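Local atomic coordinates of thymidylate synthase ThyX (Streptomyces cacaoi subsp. asoensis, PDB entry 4P5B), a protein that probably catalyses the FAD-dependent reductive methylation of dUMP to dTMP, with methylenetetrahydrofolate as methyl donor and NADPH as the source of reducing power. Residues B[78-83]-B[207-212]; B[93-98]-B[174-179]; B[52-57]-B[227-232]. All coordinates share one frame; numbering follows the deposited sequence.

Contact 1: residues B[78-83]-B[207-212]; sequences IFTVRH and REIEMV. With BRU (5-bromo-2'-deoxyuridine-5'-monophosphate), chain F.
Thr80 and Ile209 sit where helix 78-85 and helix 207-223 come nearest, the short axes 9.1 Å apart and inclined at 66°. The methyl of Thr80 faces the apolar side of the second helix, CG2 lying 3.9 Å from Ile209 CD1 and 4.0 Å from Val212 CG2, while its OG1, on the other branch, rests against Glu208 CB. With CG1 of Ile209 trans to the backbone N (chi1 -172°), CD1 reaches Thr80 O and CG2 is left to touch His83 ND1 obliquely. Phe79 presents a ring edge to Glu208, Phe79 CZ 3.9 Å from Glu208 CG; the carboxylate itself is held by Arg113, Tyr107 and Gln206. A water 2.8 Å from His83 ND1 also bonds Thr80 OG1 and weakly accepts from Ile209 N. His83 NE2 donates to OP3 of the bromo-dUMP at 2.6 Å, N-H...O angle 162°, with N3 of the base over one ring face. The crossing helices thus place His83 in the pocket of this dUMP analogue. With an alanine in place of His83, the phosphate oxygen is likely to lose this donor and the water its imidazole partner. Arg193 of helix 183-193 touches both His83 and Ile209, and Ile78 and Phe79 hydrogen-bond through the backbone to Thr173 and Val171, leading into strand 174-181.

Contact 2: residues B[93-98]-B[174-179]; sequences NEESAR and YSVLYA. With BRU (5-bromo-2'-deoxyuridine-5'-monophosphate), chain H.
Glu94 and Ser175 meet through their polar ends: Ser175 OG donates to Glu94 OE2 at 2.7 Å, using the anti lone pair of that oxygen. The Glu94 chain is fully extended, CG trans to the backbone N (chi1 -177°), which places the carboxylate between Ser175 and the nucleotide, where OE1 takes a bond from O3' of the bromo-dUMP at 2.5 Å. One carboxylate is therefore held at both oxygens, and Arg82 of the second subunit adds a salt bridge that would tend to stabilise its negative charge. Farther along, Ser96 OG donates to the nucleotide's OP3 at 2.6 Å. The backbone N of Ala97 donates to its OP2 at 3.1 Å. Arg98 NH1 reaches O4 of the base at 2.8 Å, the oxygen lying at the guanidinium edge. Segment 93-98 supplies residues of the predicted dUMP site; His83, Arg86 and Arg193 of the second subunit also hydrogen-bond the bromo-dUMP. Strand 91-94 is one of the two edge strands, within this chain, of an antiparallel four-stranded sheet, paired with strand 174-181. Asn93 and Tyr178 form a hydrogen-bonded pair, N and O of each serving the other; Glu94 and Leu177 are the adjacent non-hydrogen-bonded pair, with CB atoms 4.0 Å apart. Just past the strand, Glu95 N still bonds Val176 O at 2.9 Å, nearly straight at 170°. The Glu95 side chain crosses that of Val176 at about a right angle, Glu95 CB 3.6 Å from Val176 CG1, and its carboxylate pairs with Arg100. In the next shell, Val81 and Met85 of helix 78-85 pack on Glu94 and Leu177, while His67 and Asn40 of the third subunit bond Asn93 ND2 and Tyr178 OH.

Contact 3: residues B[52-57]-B[227-232]; sequences LIRYLM and THEAFT
Ile53 packs on Thr227 and Ala230 where helices 46-59 and 225-233 run side by side in the same general direction, their short axes 9.2 Å apart and inclined at 38°, with Arg54 and Ala230 closest in CA position. The small Ala230 side chain points into the neighbouring helix, and the other residues close round it: Ile53 CG2 is 4.0 Å from its CB, Met57 CB 4.2 Å, and the aliphatic part of Arg54 touches it through CG. Ile53 crosses Thr227 at about a right angle, with Ile53 CD1 3.9 Å from Thr227 OG1 and Ile53 CG2 beside Thr227 CA. That hydroxyl is not left to the hydrocarbon alone, because it is hydrogen-bonded to Asp23 of helix 23-35. Met57 makes the broadest contribution. Its first torsion turns CG away from the backbone N (chi1 -163°), and bends at chi2 and chi3 then curl the thioether along the second helix. Met57 CG comes to 3.5 Å from Ala230 O, SD lies near the plane of the Phe231 ring at its edge, and CE settles between Thr227 CG2 (3.9 Å) and Phe231 CB (4.0 Å). The Phe231 ring itself leads on to Met187 and Leu190 of helix 183-193 and to Trp220 of helix 207-223; Met187 also touches Met57 and Thr227, so helix 183-193 covers one side of the contact. At the outer margin Arg54 NH1 and Glu229 OE1 stand 4.4 Å apart, opposite charges that probably attract only weakly, without forming a salt bridge; Arg50 forms a long, weak ion pair with Glu229. The interface is thus held mainly by apolar packing round an alanine, with probably no more than a loose electrostatic attraction at its solvent-facing side.

Along the chain from the N terminus, helix 46-59 is the first of the contacting segments, and its partner in contact 3 comes only near the C terminus; that contact closes the widest loop and encloses the other two. Helix 78-85 follows strand 70-77 and opens contact 1, which closes on helix 207-223. Inside that loop, strand 91-94 pairs with strand 174-181 in contact 2, so the three are nested and none crosses. Contacts 1 and 2 touch, helix 78-85 packing on the sheet through Val81 and Ile78. Contact 3 lies apart, its centre about 26 Å from that of contact 1, although helix 225-233 follows helix 207-223 directly.

Contact 1: residues B[78-83]-B[207-212]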
loop_
_atom_site.group_PDB
_atom_site.type_symbol
_atom_site.label_atom_id
_atom_site.label_comp_id
_atom_site.label_asym_id
_atom_site.label_seq_id
_atom_site.Cartn_x
_atom_site.Cartn_y
_atom_site.Cartn_z
ATOM N N ILE B 78 5.803 23.450 -5.244
ATOM C CA ILE B 78 5.852 22.568 -4.105
ATOM C C ILE B 78 4.482 22.420 -3.455
ATOM O O ILE B 78 4.076 21.320 -3.170
ATOM C CB ILE B 78 6.909 23.075 -3.104
ATOM C CG1 ILE B 78 8.274 22.859 -3.701
ATOM C CG2 ILE B 78 6.750 22.418 -1.658
ATOM C CD1 ILE B 78 9.398 23.325 -2.783
ATOM N N PHE B 79 3.728 23.492 -3.260
ATOM C CA PHE B 79 2.385 23.327 -2.661
ATOM C C PHE B 79 1.445 22.346 -3.440
ATOM O O PHE B 79 0.564 21.734 -2.868
ATOM C CB PHE B 79 1.691 24.686 -2.376
ATOM C CG PHE B 79 1.141 25.359 -3.619
ATOM C CD1 PHE B 79 1.878 26.320 -4.296
ATOM C CD2 PHE B 79 -0.137 25.051 -4.084
ATOM C CE1 PHE B 79 1.373 26.899 -5.435
ATOM C CE2 PHE B 79 -0.660 25.658 -5.247
ATOM C CZ PHE B 79 0.095 26.567 -5.921
ATOM N N THR B 80 1.613 22.271 -4.743
ATOM C CA THR B 80 0.858 21.369 -5.610
ATOM C C THR B 80 1.503 20.002 -5.604
ATOM O O THR B 80 0.785 18.992 -5.594
ATOM C CB THR B 80 0.897 21.944 -7.057
ATOM O OG1 THR B 80 0.158 23.154 -7.012
ATOM C CG2 THR B 80 0.209 21.068 -8.059
ATOM N N VAL B 81 2.854 19.941 -5.626
ATOM C CA VAL B 81 3.492 18.646 -5.400
ATOM C C VAL B 81 3.025 18.006 -4.045
ATOM O O VAL B 81 2.803 16.783 -3.931
ATOM C CB VAL B 81 5.064 18.785 -5.439
ATOM C CG1 VAL B 81 5.676 17.517 -5.040
ATOM C CG2 VAL B 81 5.581 19.281 -6.796
ATOM N N ARG B 82 2.888 18.828 -3.015
ATOM C CA ARG B 82 2.354 18.298 -1.750
ATOM C C ARG B 82 0.972 17.615 -1.940
ATOM O O ARG B 82 0.700 16.529 -1.385
ATOM C CB ARG B 82 2.282 19.364 -0.672
ATOM C CG ARG B 82 3.655 19.856 -0.289
ATOM C CD ARG B 82 3.754 19.705 1.143
ATOM N NE ARG B 82 2.943 20.667 1.871
ATOM C CZ ARG B 82 2.526 20.452 3.112
ATOM N NH1 ARG B 82 1.851 21.403 3.716
ATOM N NH2 ARG B 82 2.827 19.290 3.748
ATOM N N HIS B 83 0.143 18.184 -2.808
ATOM C CA HIS B 83 -1.150 17.569 -3.064
ATOM C C HIS B 83 -1.050 16.229 -3.789
ATOM O O HIS B 83 -1.701 15.216 -3.361
ATOM C CB HIS B 83 -2.005 18.555 -3.838
ATOM C CG HIS B 83 -2.397 19.755 -3.033
ATOM N ND1 HIS B 83 -2.839 20.926 -3.617
ATOM C CD2 HIS B 83 -2.377 19.975 -1.695
ATOM C CE1 HIS B 83 -3.133 21.796 -2.659
ATOM N NE2 HIS B 83 -2.832 21.253 -1.485
ATOM N N ARG B 207 -6.962 24.579 -7.783
ATOM C CA ARG B 207 -7.000 24.558 -9.224
ATOM C C ARG B 207 -5.666 24.042 -9.811
ATOM O O ARG B 207 -5.623 23.328 -10.849
ATOM C CB ARG B 207 -7.308 25.993 -9.746
ATOM C CG ARG B 207 -7.237 26.179 -11.286
ATOM C CD ARG B 207 -8.420 25.521 -12.066
ATOM N NE ARG B 207 -8.088 25.465 -13.508
ATOM C CZ ARG B 207 -8.165 24.389 -14.302
ATOM N NH1 ARG B 207 -8.620 23.201 -13.859
ATOM N NH2 ARG B 207 -7.828 24.510 -15.596
ATOM N N GLU B 208 -4.571 24.392 -9.156
ATOM C CA GLU B 208 -3.260 23.984 -9.614
ATOM C C GLU B 208 -3.071 22.471 -9.653
ATOM O O GLU B 208 -2.529 21.976 -10.656
ATOM C CB GLU B 208 -2.171 24.685 -8.788
ATOM C CG GLU B 208 -2.033 26.144 -9.126
ATOM C CD GLU B 208 -3.077 27.048 -8.383
ATOM O OE1 GLU B 208 -3.209 28.232 -8.759
ATOM O OE2 GLU B 208 -3.755 26.600 -7.424
ATOM N N ILE B 209 -3.501 21.703 -8.644
ATOM C CA ILE B 209 -3.424 20.239 -8.804
ATOM C C ILE B 209 -4.426 19.714 -9.842
ATOM O O ILE B 209 -4.171 18.680 -10.481
ATOM C CB ILE B 209 -3.553 19.428 -7.459
ATOM C CG1 ILE B 209 -3.263 17.917 -7.651
ATOM C CG2 ILE B 209 -4.922 19.615 -6.801
ATOM C CD1 ILE B 209 -1.736 17.638 -8.012
ATOM N N GLU B 210 -5.566 20.409 -9.990
ATOM C CA GLU B 210 -6.537 20.056 -11.009
ATOM C C GLU B 210 -5.943 20.222 -12.424
ATOM O O GLU B 210 -6.200 19.406 -13.318
ATOM C CB GLU B 210 -7.854 20.827 -10.836
ATOM C CG GLU B 210 -8.887 20.468 -11.930
ATOM C CD GLU B 210 -10.238 21.227 -11.772
ATOM O OE1 GLU B 210 -11.276 20.535 -11.686
ATOM O OE2 GLU B 210 -10.289 22.500 -11.752
ATOM N N MET B 211 -5.135 21.262 -12.617
ATOM C CA MET B 211 -4.364 21.439 -13.842
ATOM C C MET B 211 -3.483 20.208 -14.149
ATOM O O MET B 211 -3.423 19.748 -15.293
ATOM C CB MET B 211 -3.509 22.755 -13.795
ATOM C CG MET B 211 -4.330 24.038 -13.997
ATOM S SD MET B 211 -3.291 25.405 -13.448
ATOM C CE MET B 211 -4.434 26.644 -12.872
ATOM N N VAL B 212 -2.774 19.703 -13.138
ATOM C CA VAL B 212 -2.010 18.470 -13.267
ATOM C C VAL B 212 -2.955 17.289 -13.672
ATOM O O VAL B 212 -2.678 16.528 -14.621
ATOM C CB VAL B 212 -1.324 18.069 -11.918
ATOM C CG1 VAL B 212 -0.627 16.704 -12.129
ATOM C CG2 VAL B 212 -0.348 19.159 -11.472
HETATM N N1 BRU F . -4.212 18.451 1.375
HETATM C C2 BRU F . -4.338 18.141 0.062
HETATM N N3 BRU F . -5.295 18.706 -0.752
HETATM C C4 BRU F . -6.176 19.593 -0.245
HETATM C C5 BRU F . -6.054 19.922 1.117
HETATM C C6 BRU F . -5.089 19.369 1.946
HETATM O O2 BRU F . -3.607 17.289 -0.387
HETATM O O4 BRU F . -7.037 20.051 -1.011
HETATM BR BR BRU F . -7.361 21.061 1.859
HETATM C "C1'" BRU F . -3.121 17.782 2.103
HETATM C "C2'" BRU F . -1.765 18.189 1.515
HETATM C "C3'" BRU F . -0.946 18.560 2.751
HETATM C "C4'" BRU F . -2.005 19.043 3.745
HETATM O "O3'" BRU F . -0.215 17.445 3.335
HETATM O "O4'" BRU F . -3.191 18.367 3.435
HETATM C "C5'" BRU F . -2.299 20.532 3.797
HETATM O "O5'" BRU F . -2.366 21.115 2.539
HETATM P P BRU F . -2.825 22.731 2.129
HETATM O OP1 BRU F . -4.280 22.734 2.645
HETATM O OP2 BRU F . -1.825 23.315 3.034
HETATM O OP3 BRU F . -2.619 22.591 0.678
HETATM O O HOH W 1 -2.646 22.524 -5.924
#

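Contact 2: residues B[93-98]-B[174-179]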
loop_
_atom_site.group_PDB
_atom_site.type_symbol
_atom_site.label_atom_id
_atom_site.label_comp_id
_atom_site.label_asym_id
_atom_site.label_seq_id
_atom_site.Cartn_x
_atom_site.Cartn_y
_atom_site.Cartn_z
ATOM N N ASN B 93 9.622 10.309 -7.601
ATOM C CA ASN B 93 11.002 10.724 -7.436
ATOM C C ASN B 93 11.121 12.181 -7.844
ATOM O O ASN B 93 10.805 12.540 -8.991
ATOM C CB ASN B 93 11.915 9.863 -8.315
ATOM C CG ASN B 93 12.494 8.766 -7.551
ATOM O OD1 ASN B 93 13.401 9.031 -6.769
ATOM N ND2 ASN B 93 11.935 7.525 -7.663
ATOM N N GLU B 94 11.577 13.002 -6.909
ATOM C CA GLU B 94 11.501 14.414 -7.030
ATOM C C GLU B 94 12.893 14.982 -6.958
ATOM O O GLU B 94 13.798 14.415 -6.345
ATOM C CB GLU B 94 10.631 15.004 -5.879
ATOM C CG GLU B 94 10.418 16.541 -5.951
ATOM C CD GLU B 94 9.492 17.075 -4.875
ATOM O OE1 GLU B 94 8.956 16.263 -4.035
ATOM O OE2 GLU B 94 9.296 18.319 -4.849
ATOM N N GLU B 95 13.066 16.114 -7.611
ATOM C CA GLU B 95 14.292 16.884 -7.501
ATOM C C GLU B 95 14.510 17.278 -6.017
ATOM O O GLU B 95 13.563 17.670 -5.376
ATOM C CB GLU B 95 14.110 18.139 -8.349
ATOM C CG GLU B 95 15.325 19.016 -8.404
ATOM C CD GLU B 95 15.096 20.366 -9.143
ATOM O OE1 GLU B 95 16.112 21.091 -9.391
ATOM O OE2 GLU B 95 13.905 20.693 -9.437
ATOM N N SER B 96 15.749 17.252 -5.525
ATOM C CA SER B 96 16.054 17.488 -4.116
ATOM C C SER B 96 16.808 18.742 -3.957
ATOM O O SER B 96 17.828 18.987 -4.626
ATOM C CB SER B 96 16.884 16.365 -3.505
ATOM O OG SER B 96 17.539 16.728 -2.268
ATOM N N ALA B 97 16.315 19.543 -3.041
ATOM C CA ALA B 97 16.905 20.829 -2.741
ATOM C C ALA B 97 17.948 20.633 -1.655
ATOM O O ALA B 97 18.680 21.561 -1.372
ATOM C CB ALA B 97 15.788 21.842 -2.279
ATOM N N ARG B 98 18.062 19.440 -1.076
ATOM C CA ARG B 98 19.227 19.122 -0.248
ATOM C C ARG B 98 20.501 18.856 -1.086
ATOM O O ARG B 98 21.659 19.063 -0.590
ATOM C CB ARG B 98 19.031 17.855 0.626
ATOM C CG ARG B 98 17.893 17.920 1.668
ATOM C CD ARG B 98 17.823 16.601 2.405
ATOM N NE ARG B 98 18.966 16.429 3.333
ATOM C CZ ARG B 98 19.499 15.234 3.673
ATOM N NH1 ARG B 98 19.024 14.100 3.151
ATOM N NH2 ARG B 98 20.554 15.159 4.500
ATOM N N TYR B 174 9.167 26.187 -8.022
ATOM C CA TYR B 174 8.964 25.065 -8.902
ATOM C C TYR B 174 9.805 23.828 -8.550
ATOM O O TYR B 174 10.984 23.911 -8.294
ATOM C CB TYR B 174 9.227 25.480 -10.357
ATOM C CG TYR B 174 7.989 26.000 -11.065
ATOM C CD1 TYR B 174 7.036 25.128 -11.625
ATOM C CD2 TYR B 174 7.778 27.376 -11.200
ATOM C CE1 TYR B 174 5.899 25.638 -12.263
ATOM C CE2 TYR B 174 6.643 27.888 -11.830
ATOM C CZ TYR B 174 5.728 27.032 -12.360
ATOM O OH TYR B 174 4.666 27.608 -13.003
ATOM N N SER B 175 9.191 22.676 -8.588
ATOM C CA SER B 175 9.916 21.453 -8.469
ATOM C C SER B 175 9.622 20.586 -9.732
ATOM O O SER B 175 8.752 20.940 -10.505
ATOM C CB SER B 175 9.478 20.737 -7.200
ATOM O OG SER B 175 10.385 19.696 -6.934
ATOM N N VAL B 176 10.373 19.502 -9.947
ATOM C CA VAL B 176 10.166 18.577 -11.100
ATOM C C VAL B 176 10.226 17.165 -10.506
ATOM O O VAL B 176 11.052 16.885 -9.547
ATOM C CB VAL B 176 11.223 18.805 -12.172
ATOM C CG1 VAL B 176 12.647 18.828 -11.562
ATOM C CG2 VAL B 176 11.181 17.775 -13.284
ATOM N N LEU B 177 9.291 16.325 -10.944
ATOM C CA LEU B 177 9.303 14.946 -10.517
ATOM C C LEU B 177 8.783 13.938 -11.527
ATOM O O LEU B 177 8.074 14.273 -12.500
ATOM C CB LEU B 177 8.515 14.791 -9.212
ATOM C CG LEU B 177 7.022 15.047 -9.388
ATOM C CD1 LEU B 177 6.263 14.203 -8.444
ATOM C CD2 LEU B 177 6.699 16.543 -9.088
ATOM N N TYR B 178 9.118 12.688 -11.248
ATOM C CA TYR B 178 8.496 11.538 -11.916
ATOM C C TYR B 178 7.449 10.931 -11.025
ATOM O O TYR B 178 7.646 10.799 -9.811
ATOM C CB TYR B 178 9.549 10.455 -12.257
ATOM C CG TYR B 178 10.496 10.807 -13.416
ATOM C CD1 TYR B 178 10.060 10.766 -14.715
ATOM C CD2 TYR B 178 11.817 11.174 -13.189
ATOM C CE1 TYR B 178 10.863 11.053 -15.766
ATOM C CE2 TYR B 178 12.674 11.493 -14.273
ATOM C CZ TYR B 178 12.144 11.443 -15.565
ATOM O OH TYR B 178 12.904 11.711 -16.671
ATOM N N ALA B 179 6.328 10.556 -11.625
ATOM C CA ALA B 179 5.190 10.076 -10.915
ATOM C C ALA B 179 4.620 8.937 -11.733
ATOM O O ALA B 179 4.229 9.147 -12.881
ATOM C CB ALA B 179 4.178 11.209 -10.766
HETATM N N1 BRU H . 13.279 13.607 0.061
HETATM C C2 BRU H . 13.198 13.093 1.323
HETATM N N3 BRU H . 14.303 12.982 2.111
HETATM C C4 BRU H . 15.504 13.311 1.651
HETATM C C5 BRU H . 15.601 13.800 0.364
HETATM C C6 BRU H . 14.517 13.957 -0.453
HETATM O O2 BRU H . 12.116 12.733 1.740
HETATM O O4 BRU H . 16.494 13.202 2.404
HETATM BR BR BRU H . 17.364 14.129 -0.323
HETATM C "C1'" BRU H . 12.037 13.701 -0.669
HETATM C "C2'" BRU H . 11.057 14.741 -0.067
HETATM C "C3'" BRU H . 10.521 15.535 -1.289
HETATM C "C4'" BRU H . 11.695 15.451 -2.250
HETATM O "O3'" BRU H . 9.333 14.949 -1.889
HETATM O "O4'" BRU H . 12.359 14.102 -1.968
HETATM C "C5'" BRU H . 12.695 16.614 -2.125
HETATM O "O5'" BRU H . 13.079 16.888 -0.807
HETATM P P BRU H . 14.253 17.966 -0.341
HETATM O OP1 BRU H . 14.059 17.998 1.116
HETATM O OP2 BRU H . 13.852 19.137 -1.192
HETATM O OP3 BRU H . 15.412 17.162 -0.878
HETATM O O HOH W 2 12.735 20.021 -4.599
#

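Contact 3: residues B[52-57]-B[227-232]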
loop_
_atom_site.group_PDB
_atom_site.type_symbol
_atom_site.label_atom_id
_atom_site.label_comp_id
_atom_site.label_asym_id
_atom_site.label_seq_id
_atom_site.Cartn_x
_atom_site.Cartn_y
_atom_site.Cartn_z
ATOM N N LEU B 52 -17.524 -5.372 -21.421
ATOM C CA LEU B 52 -16.857 -5.883 -20.246
ATOM C C LEU B 52 -16.339 -4.778 -19.297
ATOM O O LEU B 52 -16.550 -4.872 -18.094
ATOM C CB LEU B 52 -15.703 -6.796 -20.643
ATOM C CG LEU B 52 -15.015 -7.328 -19.378
ATOM C CD1 LEU B 52 -16.044 -8.020 -18.488
ATOM C CD2 LEU B 52 -13.895 -8.278 -19.773
ATOM N N ILE B 53 -15.705 -3.749 -19.862
ATOM C CA ILE B 53 -15.127 -2.641 -19.101
ATOM C C ILE B 53 -16.204 -1.792 -18.386
ATOM O O ILE B 53 -16.036 -1.416 -17.203
ATOM C CB ILE B 53 -14.201 -1.798 -19.963
ATOM C CG1 ILE B 53 -12.901 -2.574 -20.249
ATOM C CG2 ILE B 53 -13.823 -0.469 -19.296
ATOM C CD1 ILE B 53 -11.959 -1.859 -21.225
ATOM N N ARG B 54 -17.300 -1.505 -19.083
ATOM C CA ARG B 54 -18.436 -0.782 -18.475
ATOM C C ARG B 54 -18.959 -1.563 -17.332
ATOM O O ARG B 54 -19.192 -0.998 -16.290
ATOM C CB ARG B 54 -19.557 -0.535 -19.465
ATOM C CG ARG B 54 -19.318 0.660 -20.363
ATOM C CD ARG B 54 -20.444 0.707 -21.437
ATOM N NE ARG B 54 -21.727 1.156 -20.888
ATOM C CZ ARG B 54 -22.032 2.440 -20.667
ATOM N NH1 ARG B 54 -21.162 3.423 -20.938
ATOM N NH2 ARG B 54 -23.218 2.758 -20.201
ATOM N N TYR B 55 -19.117 -2.868 -17.520
ATOM C CA TYR B 55 -19.527 -3.764 -16.447
ATOM C C TYR B 55 -18.565 -3.760 -15.253
ATOM O O TYR B 55 -18.981 -3.804 -14.104
ATOM C CB TYR B 55 -19.706 -5.186 -16.977
ATOM C CG TYR B 55 -20.023 -6.162 -15.901
ATOM C CD1 TYR B 55 -21.331 -6.302 -15.415
ATOM C CD2 TYR B 55 -19.020 -6.925 -15.320
ATOM C CE1 TYR B 55 -21.628 -7.220 -14.385
ATOM C CE2 TYR B 55 -19.289 -7.842 -14.275
ATOM C CZ TYR B 55 -20.597 -7.983 -13.811
ATOM O OH TYR B 55 -20.863 -8.878 -12.769
ATOM N N LEU B 56 -17.258 -3.701 -15.502
ATOM C CA LEU B 56 -16.346 -3.777 -14.363
ATOM C C LEU B 56 -16.403 -2.429 -13.584
ATOM O O LEU B 56 -16.389 -2.381 -12.376
ATOM C CB LEU B 56 -14.943 -4.083 -14.886
ATOM C CG LEU B 56 -14.590 -5.427 -15.544
ATOM C CD1 LEU B 56 -13.221 -5.278 -16.117
ATOM C CD2 LEU B 56 -14.569 -6.615 -14.566
ATOM N N MET B 57 -16.481 -1.344 -14.334
ATOM C CA MET B 57 -16.657 -0.039 -13.800
ATOM C C MET B 57 -17.929 0.080 -13.012
ATOM O O MET B 57 -17.912 0.558 -11.880
ATOM C CB MET B 57 -16.634 1.015 -14.916
ATOM C CG MET B 57 -16.410 2.430 -14.402
ATOM S SD MET B 57 -14.744 2.744 -13.734
ATOM C CE MET B 57 -13.596 2.434 -15.121
ATOM N N THR B 227 -11.726 2.585 -21.140
ATOM C CA THR B 227 -11.746 2.782 -19.681
ATOM C C THR B 227 -12.105 4.248 -19.331
ATOM O O THR B 227 -12.939 4.485 -18.487
ATOM C CB THR B 227 -10.398 2.358 -19.043
ATOM O OG1 THR B 227 -10.092 1.010 -19.436
ATOM C CG2 THR B 227 -10.483 2.438 -17.531
ATOM N N HIS B 228 -11.496 5.210 -20.011
ATOM C CA HIS B 228 -11.676 6.610 -19.688
ATOM C C HIS B 228 -13.137 7.038 -19.788
ATOM O O HIS B 228 -13.675 7.601 -18.842
ATOM C CB HIS B 228 -10.844 7.480 -20.617
ATOM C CG HIS B 228 -11.208 8.937 -20.553
ATOM N ND1 HIS B 228 -11.973 9.562 -21.513
ATOM C CD2 HIS B 228 -10.928 9.887 -19.623
ATOM C CE1 HIS B 228 -12.142 10.833 -21.185
ATOM N NE2 HIS B 228 -11.505 11.063 -20.049
ATOM N N GLU B 229 -13.786 6.704 -20.913
ATOM C CA GLU B 229 -15.209 6.975 -21.080
ATOM C C GLU B 229 -15.986 6.242 -20.035
ATOM O O GLU B 229 -16.816 6.840 -19.374
ATOM C CB GLU B 229 -15.733 6.658 -22.526
ATOM C CG GLU B 229 -17.219 6.179 -22.546
ATOM C CD GLU B 229 -17.873 6.037 -23.964
ATOM O OE1 GLU B 229 -18.705 5.085 -24.171
ATOM O OE2 GLU B 229 -17.578 6.891 -24.856
ATOM N N ALA B 230 -15.735 4.963 -19.826
ATOM C CA ALA B 230 -16.504 4.288 -18.768
ATOM C C ALA B 230 -16.312 4.935 -17.371
ATOM O O ALA B 230 -17.233 5.005 -16.555
ATOM C CB ALA B 230 -16.136 2.794 -18.705
ATOM N N PHE B 231 -15.103 5.408 -17.086
ATOM C CA PHE B 231 -14.884 6.023 -15.779
ATOM C C PHE B 231 -15.806 7.224 -15.620
ATOM O O PHE B 231 -16.467 7.350 -14.572
ATOM C CB PHE B 231 -13.392 6.392 -15.625
ATOM C CG PHE B 231 -13.092 7.256 -14.447
ATOM C CD1 PHE B 231 -12.663 8.570 -14.629
ATOM C CD2 PHE B 231 -13.181 6.754 -13.163
ATOM C CE1 PHE B 231 -12.307 9.389 -13.492
ATOM C CE2 PHE B 231 -12.832 7.548 -12.008
ATOM C CZ PHE B 231 -12.377 8.847 -12.177
ATOM N N THR B 232 -15.867 8.081 -16.660
ATOM C CA THR B 232 -16.778 9.241 -16.663
ATOM C C THR B 232 -18.269 8.782 -16.622
ATOM O O THR B 232 -19.071 9.223 -15.783
ATOM C CB THR B 232 -16.477 10.212 -17.841
ATOM O OG1 THR B 232 -15.252 10.890 -17.581
ATOM C CG2 THR B 232 -17.513 11.275 -17.979
#